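Local structure of CCMAN5 (Cellulosimicrobium cellulans, 2XSG) at residues V293-S298 and D695-T700; V671-G676 and S691-S696. The protein hydrolyses mannosides as a family GH92 mannosidase, an activity that enables mannose-6-phosphate modification of yeast-produced recombinant human lysosomal enzymes. One frame throughout, in Å; residues are numbered along the deposited sequence.

Interaction 1: V293-S298 and D695-T700; sequences VAIDAS and DSTTIT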
ATOM      1  N   VAL A 293      -2.113  15.525  10.496  1.00  7.52           N
ATOM      2  CA  VAL A 293      -3.503  15.349  10.933  1.00  8.09           C
ATOM      3  C   VAL A 293      -3.624  15.334  12.458  1.00  8.68           C
ATOM      4  O   VAL A 293      -3.057  14.461  13.142  1.00  8.64           O
ATOM      5  CB  VAL A 293      -4.140  14.073  10.370  1.00  7.92           C
ATOM      6  CG1 VAL A 293      -5.655  14.098  10.621  1.00  7.89           C
ATOM      7  CG2 VAL A 293      -3.854  13.955   8.889  1.00  8.14           C
ATOM      8  N   ALA A 294      -4.353  16.312  12.987  1.00  9.40           N
ATOM      9  CA  ALA A 294      -4.582  16.423  14.425  1.00 10.40           C
ATOM     10  C   ALA A 294      -6.033  16.150  14.746  1.00 11.20           C
ATOM     11  O   ALA A 294      -6.942  16.767  14.188  1.00 11.45           O
ATOM     12  CB  ALA A 294      -4.166  17.796  14.947  1.00 10.08           C
ATOM     13  N   ILE A 295      -6.243  15.226  15.673  1.00 12.83           N
ATOM     14  CA  ILE A 295      -7.577  14.741  15.985  1.00 13.23           C
ATOM     15  C   ILE A 295      -8.003  15.013  17.440  1.00 14.01           C
ATOM     16  O   ILE A 295      -7.232  14.870  18.386  1.00 13.15           O
ATOM     17  CB  ILE A 295      -7.677  13.250  15.630  1.00 13.45           C
ATOM     18  CG1 ILE A 295      -7.835  13.107  14.128  1.00 12.69           C
ATOM     19  CG2 ILE A 295      -8.833  12.572  16.344  1.00 14.20           C
ATOM     20  CD1 ILE A 295      -7.567  11.766  13.673  1.00 13.52           C
ATOM     21  N   ASP A 296      -9.262  15.409  17.581  1.00 14.53           N
ATOM     22  CA  ASP A 296      -9.903  15.575  18.861  1.00 14.69           C
ATOM     23  C   ASP A 296     -11.063  14.578  18.826  1.00 13.99           C
ATOM     24  O   ASP A 296     -12.018  14.755  18.071  1.00 13.80           O
ATOM     25  CB  ASP A 296     -10.372  17.041  19.000  1.00 15.56           C
ATOM     26  CG  ASP A 296     -11.316  17.269  20.183  1.00 18.32           C
ATOM     27  OD1 ASP A 296     -11.550  16.342  20.989  1.00 22.17           O
ATOM     28  OD2 ASP A 296     -11.841  18.399  20.306  1.00 23.05           O
ATOM     29  N   ALA A 297     -10.953  13.508  19.607  1.00 13.33           N
ATOM     30  CA  ALA A 297     -11.959  12.436  19.615  1.00 12.88           C
ATOM     31  C   ALA A 297     -12.551  12.250  21.016  1.00 12.51           C
ATOM     32  O   ALA A 297     -11.872  11.773  21.910  1.00 12.16           O
ATOM     33  CB  ALA A 297     -11.346  11.139  19.129  1.00 12.83           C
ATOM     34  N   SER A 298     -13.818  12.627  21.187  1.00 12.18           N
ATOM     35  CA  SER A 298     -14.512  12.516  22.477  1.00 11.58           C
ATOM     36  C   SER A 298     -14.692  11.067  22.900  1.00 10.89           C
ATOM     37  O   SER A 298     -14.626  10.152  22.076  1.00 10.79           O
ATOM     38  CB  SER A 298     -15.910  13.154  22.391  1.00 12.12           C
ATOM     39  OG  SER A 298     -16.731  12.444  21.450  1.00 11.93           O
ATOM     40  N   ASP A 695     -14.757  14.384  16.487  1.00  7.21           N
ATOM     41  CA  ASP A 695     -15.320  15.696  16.809  1.00  7.56           C
ATOM     42  C   ASP A 695     -14.657  16.806  16.001  1.00  7.40           C
ATOM     43  O   ASP A 695     -15.334  17.692  15.502  1.00  7.48           O
ATOM     44  CB  ASP A 695     -15.200  15.988  18.310  1.00  7.90           C
ATOM     45  CG  ASP A 695     -15.917  14.966  19.146  1.00  9.68           C
ATOM     46  OD1 ASP A 695     -15.578  13.772  19.006  1.00 10.79           O
ATOM     47  OD2 ASP A 695     -16.825  15.353  19.923  1.00 12.10           O
ATOM     48  N   SER A 696     -13.333  16.744  15.886  1.00  7.03           N
ATOM     49  CA  SER A 696     -12.576  17.661  15.048  1.00  6.91           C
ATOM     50  C   SER A 696     -11.404  16.907  14.411  1.00  7.35           C
ATOM     51  O   SER A 696     -10.734  16.110  15.085  1.00  7.37           O
ATOM     52  CB  SER A 696     -12.059  18.848  15.878  1.00  7.05           C
ATOM     53  OG  SER A 696     -11.293  19.744  15.074  1.00  5.81           O
ATOM     54  N   THR A 697     -11.183  17.144  13.119  1.00  7.08           N
ATOM     55  CA  THR A 697     -10.006  16.633  12.408  1.00  7.09           C
ATOM     56  C   THR A 697      -9.376  17.784  11.593  1.00  7.32           C
ATOM     57  O   THR A 697     -10.065  18.399  10.775  1.00  7.99           O
ATOM     58  CB  THR A 697     -10.373  15.423  11.534  1.00  7.00           C
ATOM     59  OG1 THR A 697     -10.722  14.316  12.386  1.00  5.91           O
ATOM     60  CG2 THR A 697      -9.229  15.034  10.614  1.00  6.15           C
ATOM     61  N   THR A 698      -8.103  18.094  11.862  1.00  7.04           N
ATOM     62  CA  THR A 698      -7.392  19.230  11.242  1.00  7.46           C
ATOM     63  C   THR A 698      -6.194  18.745  10.424  1.00  7.09           C
ATOM     64  O   THR A 698      -5.276  18.106  10.953  1.00  7.35           O
ATOM     65  CB  THR A 698      -6.893  20.261  12.317  1.00  7.78           C
ATOM     66  OG1 THR A 698      -8.007  20.748  13.080  1.00  8.48           O
ATOM     67  CG2 THR A 698      -6.178  21.441  11.680  1.00  8.70           C
ATOM     68  N   ILE A 699      -6.207  19.060   9.137  1.00  7.11           N
ATOM     69  CA  ILE A 699      -5.063  18.801   8.274  1.00  6.95           C
ATOM     70  C   ILE A 699      -4.310  20.109   8.077  1.00  7.62           C
ATOM     71  O   ILE A 699      -4.851  21.054   7.496  1.00  7.58           O
ATOM     72  CB  ILE A 699      -5.475  18.203   6.902  1.00  6.67           C
ATOM     73  CG1 ILE A 699      -6.340  16.942   7.097  1.00  6.27           C
ATOM     74  CG2 ILE A 699      -4.208  17.909   6.054  1.00  5.69           C
ATOM     75  CD1 ILE A 699      -7.055  16.433   5.771  1.00  5.08           C
ATOM     76  N   THR A 700      -3.074  20.159   8.585  1.00  7.95           N
ATOM     77  CA  THR A 700      -2.211  21.346   8.486  1.00  8.40           C
ATOM     78  C   THR A 700      -1.245  21.198   7.314  1.00  8.46           C
ATOM     79  O   THR A 700      -0.509  20.216   7.233  1.00  8.20           O
ATOM     80  CB  THR A 700      -1.435  21.572   9.797  1.00  8.62           C
ATOM     81  OG1 THR A 700      -2.361  21.576  10.902  1.00  9.48           O
ATOM     82  CG2 THR A 700      -0.649  22.882   9.762  1.00  8.08           C
TER
HETATM   83  O   HOH W   1      -8.591  18.803  15.063  1.00  9.96           O
HETATM   84  O   HOH W   2     -19.092  13.974  20.284  1.00 14.00           O

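Interaction 2: V671-G676 and S691-S696; sequences VAAAVG and SPFFDS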
ATOM      1  N   VAL A 671      -8.144   6.010   6.671  1.00  3.30           N
ATOM      2  CA  VAL A 671      -7.910   7.429   6.917  1.00  3.29           C
ATOM      3  C   VAL A 671      -8.987   8.279   6.229  1.00  3.38           C
ATOM      4  O   VAL A 671      -9.546   9.188   6.840  1.00  2.83           O
ATOM      5  CB  VAL A 671      -6.520   7.837   6.440  1.00  3.54           C
ATOM      6  CG1 VAL A 671      -6.402   9.385   6.330  1.00  3.81           C
ATOM      7  CG2 VAL A 671      -5.463   7.272   7.393  1.00  3.97           C
ATOM      8  N   ALA A 672      -9.259   7.983   4.956  1.00  3.32           N
ATOM      9  CA  ALA A 672     -10.238   8.743   4.167  1.00  3.04           C
ATOM     10  C   ALA A 672     -11.640   8.685   4.788  1.00  3.00           C
ATOM     11  O   ALA A 672     -12.350   9.709   4.862  1.00  2.82           O
ATOM     12  CB  ALA A 672     -10.268   8.221   2.727  1.00  2.30           C
ATOM     13  N   ALA A 673     -12.032   7.492   5.231  1.00  2.56           N
ATOM     14  CA  ALA A 673     -13.326   7.310   5.888  1.00  3.21           C
ATOM     15  C   ALA A 673     -13.394   8.146   7.169  1.00  3.54           C
ATOM     16  O   ALA A 673     -14.416   8.791   7.432  1.00  3.54           O
ATOM     17  CB  ALA A 673     -13.570   5.846   6.187  1.00  2.51           C
ATOM     18  N   ALA A 674     -12.285   8.158   7.923  1.00  3.90           N
ATOM     19  CA  ALA A 674     -12.191   8.882   9.206  1.00  4.16           C
ATOM     20  C   ALA A 674     -12.315  10.378   9.011  1.00  3.84           C
ATOM     21  O   ALA A 674     -13.031  11.037   9.772  1.00  4.49           O
ATOM     22  CB  ALA A 674     -10.900   8.562   9.933  1.00  3.81           C
ATOM     23  N   VAL A 675     -11.617  10.908   8.007  1.00  3.74           N
ATOM     24  CA  VAL A 675     -11.770  12.321   7.627  1.00  3.68           C
ATOM     25  C   VAL A 675     -13.196  12.554   7.110  1.00  3.86           C
ATOM     26  O   VAL A 675     -13.834  13.569   7.434  1.00  3.55           O
ATOM     27  CB  VAL A 675     -10.726  12.736   6.566  1.00  4.13           C
ATOM     28  CG1 VAL A 675     -10.989  14.170   6.017  1.00  3.36           C
ATOM     29  CG2 VAL A 675      -9.327  12.637   7.146  1.00  3.00           C
ATOM     30  N   GLY A 676     -13.683  11.596   6.315  1.00  3.50           N
ATOM     31  CA  GLY A 676     -15.024  11.650   5.785  1.00  3.81           C
ATOM     32  C   GLY A 676     -15.106  12.082   4.337  1.00  4.30           C
ATOM     33  O   GLY A 676     -16.197  12.440   3.870  1.00  4.24           O
ATOM     34  N   SER A 691     -19.062   9.733   6.656  1.00  6.80           N
ATOM     35  CA  SER A 691     -19.411   9.937   8.057  1.00  7.27           C
ATOM     36  C   SER A 691     -18.150  10.205   8.878  1.00  7.25           C
ATOM     37  O   SER A 691     -17.557   9.267   9.424  1.00  7.33           O
ATOM     38  CB  SER A 691     -20.168   8.711   8.586  1.00  7.44           C
ATOM     39  OG  SER A 691     -20.516   8.854   9.959  1.00  8.73           O
ATOM     40  N   PRO A 692     -17.717  11.485   8.960  1.00  7.03           N
ATOM     41  CA  PRO A 692     -16.503  11.796   9.728  1.00  6.85           C
ATOM     42  C   PRO A 692     -16.567  11.201  11.133  1.00  6.38           C
ATOM     43  O   PRO A 692     -17.590  11.349  11.813  1.00  6.46           O
ATOM     44  CB  PRO A 692     -16.480  13.335   9.808  1.00  6.95           C
ATOM     45  CG  PRO A 692     -17.511  13.836   8.868  1.00  7.37           C
ATOM     46  CD  PRO A 692     -18.346  12.680   8.357  1.00  7.71           C
ATOM     47  N   PHE A 693     -15.484  10.544  11.560  1.00  6.02           N
ATOM     48  CA  PHE A 693     -15.464   9.804  12.832  1.00  6.34           C
ATOM     49  C   PHE A 693     -15.308  10.683  14.055  1.00  6.15           C
ATOM     50  O   PHE A 693     -15.789  10.326  15.119  1.00  5.89           O
ATOM     51  CB  PHE A 693     -14.303   8.795  12.915  1.00  6.44           C
ATOM     52  CG  PHE A 693     -14.267   7.757  11.827  1.00  5.28           C
ATOM     53  CD1 PHE A 693     -15.267   7.660  10.862  1.00  4.45           C
ATOM     54  CD2 PHE A 693     -13.228   6.830  11.819  1.00  3.54           C
ATOM     55  CE1 PHE A 693     -15.204   6.691   9.885  1.00  5.70           C
ATOM     56  CE2 PHE A 693     -13.150   5.859  10.839  1.00  4.58           C
ATOM     57  CZ  PHE A 693     -14.143   5.783   9.870  1.00  5.56           C
ATOM     58  N   PHE A 694     -14.589  11.794  13.915  1.00  5.99           N
ATOM     59  CA  PHE A 694     -14.095  12.532  15.082  1.00  6.87           C
ATOM     60  C   PHE A 694     -14.717  13.913  15.244  1.00  7.03           C
ATOM     61  O   PHE A 694     -15.149  14.533  14.265  1.00  7.11           O
ATOM     62  CB  PHE A 694     -12.568  12.633  15.031  1.00  6.88           C
ATOM     63  CG  PHE A 694     -11.877  11.294  14.899  1.00  7.02           C
ATOM     64  CD1 PHE A 694     -11.991  10.335  15.891  1.00  8.15           C
ATOM     65  CD2 PHE A 694     -11.118  10.995  13.784  1.00  7.48           C
ATOM     66  CE1 PHE A 694     -11.352   9.093  15.764  1.00  8.90           C
ATOM     67  CE2 PHE A 694     -10.478   9.758  13.651  1.00  5.38           C
ATOM     68  CZ  PHE A 694     -10.589   8.817  14.641  1.00  6.72           C
ATOM     69  N   ASP A 695     -14.757  14.384  16.487  1.00  7.21           N
ATOM     70  CA  ASP A 695     -15.320  15.696  16.809  1.00  7.56           C
ATOM     71  C   ASP A 695     -14.657  16.806  16.001  1.00  7.40           C
ATOM     72  O   ASP A 695     -15.334  17.692  15.502  1.00  7.48           O
ATOM     73  CB  ASP A 695     -15.200  15.988  18.310  1.00  7.90           C
ATOM     74  CG  ASP A 695     -15.917  14.966  19.146  1.00  9.68           C
ATOM     75  OD1 ASP A 695     -15.578  13.772  19.006  1.00 10.79           O
ATOM     76  OD2 ASP A 695     -16.825  15.353  19.923  1.00 12.10           O
ATOM     77  N   SER A 696     -13.333  16.744  15.886  1.00  7.03           N
ATOM     78  CA  SER A 696     -12.576  17.661  15.048  1.00  6.91           C
ATOM     79  C   SER A 696     -11.404  16.907  14.411  1.00  7.35           C
ATOM     80  O   SER A 696     -10.734  16.110  15.085  1.00  7.37           O
ATOM     81  CB  SER A 696     -12.059  18.848  15.878  1.00  7.05           C
ATOM     82  OG  SER A 696     -11.293  19.744  15.074  1.00  5.81           O
TER
HETATM   83  O   HOH W   3     -16.525   8.429   5.813  1.00  3.02           O
HETATM   84  O   HOH W   4     -13.075  13.274  11.537  1.00  3.31           O

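Interaction 1: V293-S298 and D695-T700
Ala294 and Thr698 face each other as an antiparallel hydrogen-bonded pair, each backbone N giving to the other's O at 2.9 Å. Asp296 and Ser696 repeat the pattern two residues on, Asp296 N reaching Ser696 O at 3.0 Å. The return bond, Ser696 N to Asp296 O, is longer at 3.2 Å. Ile295 with Thr697, a non-hydrogen-bonded pair, lies between them, and Val293 with Ile699, another, follows on the far side of Ala294-Thr698. The strand axes run at 165°, close to antiparallel.

Side chains sort onto two faces. On the face of Val293, Ile295, Thr697 and Ile699, the CG1 branch of Val293 lies 3.7 Å from Thr697 CG2; both branches stand anti to their own backbone N (chi1 of Val293 -168°). Ile295 and Thr697 lie side by side and point the same way, with Ile295 CG1 passing Thr697 OG1. Phe311 of helix 306-318 packs on Val293 and Ile295. The face of Ala294, Asp296, Ser696 and Thr698 is more polar: a single water donates to Ala294 O and joins the hydroxyls of Ser696 and Thr698, tying three groups from both strands together.

Beyond the paired strands, the carboxylate of Asp695 takes over. Ser298 N binds Asp695 OD1 at 3.0 Å, nearly straight at 171°, but from above the carboxylate plane. A second water accepts from Ser298 OG and donates to Asp695 OD2, 2.7 Å away, so both carboxylate oxygens are linked to Ser298.

Asp695 and Ser696 both face Asp296, which makes this end a classic beta bulge. The strand 293-296 is thereby joined as an outermost strand to the mixed sheet of the catalytic region, where 696-700 also pairs on its other side with 706-712.

Interaction 2: V671-G676 and S691-S696
Ala674 O is gripped by two donors: Phe693 N at 3.1 Å, with an N-H...O angle of 167°, and a water at 2.8 Å. The same water accepts from Phe694 N, so two successive amides of the segment 691-696 meet one carbonyl at the end of the helix, one directly and one through solvent. Pro692 CA adds a CA-H...O contact to that oxygen. One residue earlier, Ala673 O receives a bond from another water at 2.7 Å, which in turn accepts from Ser691 N.

The apolar part centres on the Phe693 ring, laid flat on the helix. Ala674 CA stands over its centre, 3.4 Å from the centroid and only 7° off the ring normal, a clear CH-pi contact. Ala674 CB sits over the same ring at its CD2 side, 3.5 Å away, while Ala673 CB touches CZ. With chi2 at -4° the ring plane nearly contains the CA-CB bond, and this turn presents the face to Ala674. Ser691 O lies at the ring edge, in its plane. Phe693 CB in turn rests over the centre of the Phe694 ring, 3.8 Å above its plane, and Phe694 CE2 reaches Ala674 CB at 3.9 Å. Tyr615 of helix 604-616 also packs on Ala673 and Phe693.

Pro692 CB closes against Val675 O, beside Gly676, whose positive phi makes it the C-prime residue of a Schellman motif ending helix 665-675.

Carbonyls near a helix C-terminus lack the usual partners further along the helix; here Ala674 O finds its donors in the loop before strand 696-700 and in a water. Small alanine side chains let the aromatic ring come down onto the backbone, so backbone hydrogen bonding and aromatic packing act on the same last turn of the helix.

In the fold
Interactions 1 and 2 share Asp695 and Ser696, because their second segments run on into each other as 691-700; their centres are about 9 Å apart. The Phe694 ring packs against both: its CD1 lies 3.4 Å from Ala297 CB, and its CE2 3.5 Å from Ile295 CD1, while the same ring also meets Ala674. A looser contact, Thr697 CG2 to Val675 CG2 at 4.2 Å, ties strand 696-700 to the helix end. Phe311 of helix 306-318 touches side chains from both interactions. Helix 665-675 starts just after Asp662, a calcium ligand with Asn588 and Glu589, so the packed helix end is connected through its own length to the metal-site region of the catalytic domain.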